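Local coordinates for protein-arginine-phosphatase (Geobacillus stearothermophilus, PDB 4PIC), which removes the phosphate from phosphoarginine residues of proteins by hydrolysis, probably counteracting the arginine kinase McsB, and has almost no activity on phosphotyrosine peptides, at residues A[101-104]-A[105-108]. Sequence-based numbering, arbitrary orientation.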
ATOM      1  N   THR A 101       7.547 -15.204   0.937  1.00 13.46           N
ATOM      2  CA  THR A 101       7.029 -14.191   0.018  1.00 12.72           C
ATOM      3  C   THR A 101       8.015 -13.988  -1.117  1.00 13.28           C
ATOM      4  O   THR A 101       9.202 -13.759  -0.888  1.00 14.12           O
ATOM      5  CB  THR A 101       6.785 -12.865   0.746  1.00 10.56           C
ATOM      6  OG1 THR A 101       5.865 -13.101   1.816  1.00 13.45           O
ATOM      7  CG2 THR A 101       6.171 -11.834  -0.193  1.00 13.99           C
ATOM      8  N   PHE A 102       7.530 -14.110  -2.349  1.00 12.20           N
ATOM      9  CA  PHE A 102       8.382 -13.997  -3.523  1.00 12.67           C
ATOM     10  C   PHE A 102       7.577 -13.247  -4.557  1.00 13.27           C
ATOM     11  O   PHE A 102       6.358 -13.207  -4.456  1.00 15.34           O
ATOM     12  CB  PHE A 102       8.661 -15.384  -4.127  1.00 15.66           C
ATOM     13  CG  PHE A 102       9.137 -16.427  -3.146  1.00 16.75           C
ATOM     14  CD1 PHE A 102      10.485 -16.714  -3.029  1.00 20.34           C
ATOM     15  CD2 PHE A 102       8.229 -17.145  -2.383  1.00 15.74           C
ATOM     16  CE1 PHE A 102      10.926 -17.684  -2.141  1.00 19.61           C
ATOM     17  CE2 PHE A 102       8.662 -18.117  -1.495  1.00 19.26           C
ATOM     18  CZ  PHE A 102      10.008 -18.380  -1.371  1.00 19.99           C
ATOM     19  N   THR A 103       8.228 -12.701  -5.578  1.00 14.86           N
ATOM     20  CA  THR A 103       7.471 -12.354  -6.784  1.00 13.21           C
ATOM     21  C   THR A 103       7.161 -13.658  -7.498  1.00 14.03           C
ATOM     22  O   THR A 103       7.918 -14.627  -7.397  1.00 14.59           O
ATOM     23  CB  THR A 103       8.229 -11.424  -7.752  1.00 15.61           C
ATOM     24  OG1 THR A 103       9.415 -12.079  -8.229  1.00 17.30           O
ATOM     25  CG2 THR A 103       8.591 -10.110  -7.065  1.00 15.56           C
ATOM     26  N   LEU A 104       6.047 -13.700  -8.212  1.00 13.70           N
ATOM     27  CA  LEU A 104       5.713 -14.888  -8.981  1.00 12.09           C
ATOM     28  C   LEU A 104       6.858 -15.267  -9.931  1.00 15.11           C
ATOM     29  O   LEU A 104       7.229 -16.433 -10.027  1.00 15.56           O
ATOM     30  CB  LEU A 104       4.412 -14.654  -9.748  1.00 13.69           C
ATOM     31  CG  LEU A 104       4.004 -15.687 -10.779  1.00 11.15           C
ATOM     32  CD1 LEU A 104       3.826 -17.074 -10.162  1.00 12.23           C
ATOM     33  CD2 LEU A 104       2.715 -15.219 -11.462  1.00 13.00           C
ATOM     34  N   LYS A 105       7.431 -14.268 -10.589  1.00 16.37           N
ATOM     35  CA  LYS A 105       8.526 -14.481 -11.530  1.00 16.04           C
ATOM     36  C   LYS A 105       9.754 -15.099 -10.871  1.00 18.47           C
ATOM     37  O   LYS A 105      10.326 -16.061 -11.391  1.00 17.71           O
ATOM     38  CB  LYS A 105       8.896 -13.162 -12.209  1.00 19.44           C
ATOM     39  CG  LYS A 105      10.055 -13.267 -13.190  1.00 22.30           C
ATOM     40  CD  LYS A 105       9.659 -14.093 -14.407  1.00 24.66           C
ATOM     41  CE  LYS A 105      10.702 -13.991 -15.516  1.00 27.43           C
ATOM     42  NZ  LYS A 105      10.276 -14.695 -16.766  1.00 31.82           N
ATOM     43  N   GLN A 106      10.164 -14.554  -9.728  1.00 16.60           N
ATOM     44  CA  GLN A 106      11.352 -15.076  -9.054  1.00 18.90           C
ATOM     45  C   GLN A 106      11.125 -16.506  -8.581  1.00 19.00           C
ATOM     46  O   GLN A 106      12.023 -17.345  -8.666  1.00 19.67           O
ATOM     47  CB  GLN A 106      11.796 -14.161  -7.900  1.00 20.52           C
ATOM     48  CG  GLN A 106      11.101 -14.407  -6.568  1.00 23.87           C
ATOM     49  CD  GLN A 106      11.707 -13.598  -5.424  1.00 24.12           C
ATOM     50  OE1 GLN A 106      11.182 -12.551  -5.040  1.00 21.44           O
ATOM     51  NE2 GLN A 106      12.815 -14.091  -4.872  1.00 29.89           N
ATOM     52  N   PHE A 107       9.909 -16.805  -8.129  1.00 15.91           N
ATOM     53  CA  PHE A 107       9.627 -18.124  -7.581  1.00 17.03           C
ATOM     54  C   PHE A 107       9.673 -19.243  -8.620  1.00 18.39           C
ATOM     55  O   PHE A 107      10.091 -20.373  -8.318  1.00 18.50           O
ATOM     56  CB  PHE A 107       8.275 -18.137  -6.874  1.00 16.67           C
ATOM     57  CG  PHE A 107       7.980 -19.436  -6.199  1.00 16.82           C
ATOM     58  CD1 PHE A 107       8.689 -19.819  -5.072  1.00 18.49           C
ATOM     59  CD2 PHE A 107       7.003 -20.282  -6.692  1.00 18.18           C
ATOM     60  CE1 PHE A 107       8.427 -21.019  -4.447  1.00 20.64           C
ATOM     61  CE2 PHE A 107       6.735 -21.491  -6.073  1.00 18.34           C
ATOM     62  CZ  PHE A 107       7.451 -21.862  -4.947  1.00 19.53           C
ATOM     63  N   VAL A 108       9.244 -18.949  -9.844  1.00 17.20           N
ATOM     64  CA  VAL A 108       9.222 -19.991 -10.863  1.00 18.37           C
ATOM     65  C   VAL A 108      10.397 -19.931 -11.844  1.00 20.68           C
ATOM     66  O   VAL A 108      10.633 -20.892 -12.566  1.00 23.91           O
ATOM     67  CB  VAL A 108       7.893 -20.003 -11.645  1.00 19.60           C
ATOM     68  CG1 VAL A 108       6.718 -20.261 -10.710  1.00 19.65           C
ATOM     69  CG2 VAL A 108       7.710 -18.691 -12.361  1.00 20.38           C
TER
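Phe102 takes CD1 of Phe107 over the centre of one ring face, with Phe102 CD2 and Phe107 CD1 3.8 Å apart. The two residues flank a capping box, formed by Thr103 and Gln106, where strand 101-103 runs into helix 104-109. This strand is an outermost one of the chain's four-stranded parallel sheet, within the low molecular weight phosphatase fold. The ring planes are inclined at 47°. With CG anti to the backbone N (chi1 -175°), the Phe107 ring reaches back to Phe102. Leu80 of the adjacent strand touches both rings, and Lys143 makes a cation-pi contact with Phe107.

Thr103 is the N-cap. Its OG1 accepts from Gln106 N at 3.0 Å and has a second hydrogen-bond partner in Asp112 OD2. Gln106 returns the bond through its side chain: OE1 accepts from Thr103 N at 3.0 Å. Chi1 of 85° folds CG back against Thr103, and the extended chain beyond it carries OE1 to that N. The amide passes beside Phe102, nearly perpendicular to that ring, with NE2 at the ring edge. Phe107 N donates to Thr103 O at 3.0 Å, closing the first helical turn. Val108 N follows with a bond to Leu104 O, while Leu104 CD1 lies 4.3 Å from Val108 CG1. Both side chains reach helix 123-150, at Leu133 and Leu136 respectively. Val108 CG2 comes within 3.3 Å of Leu104 O.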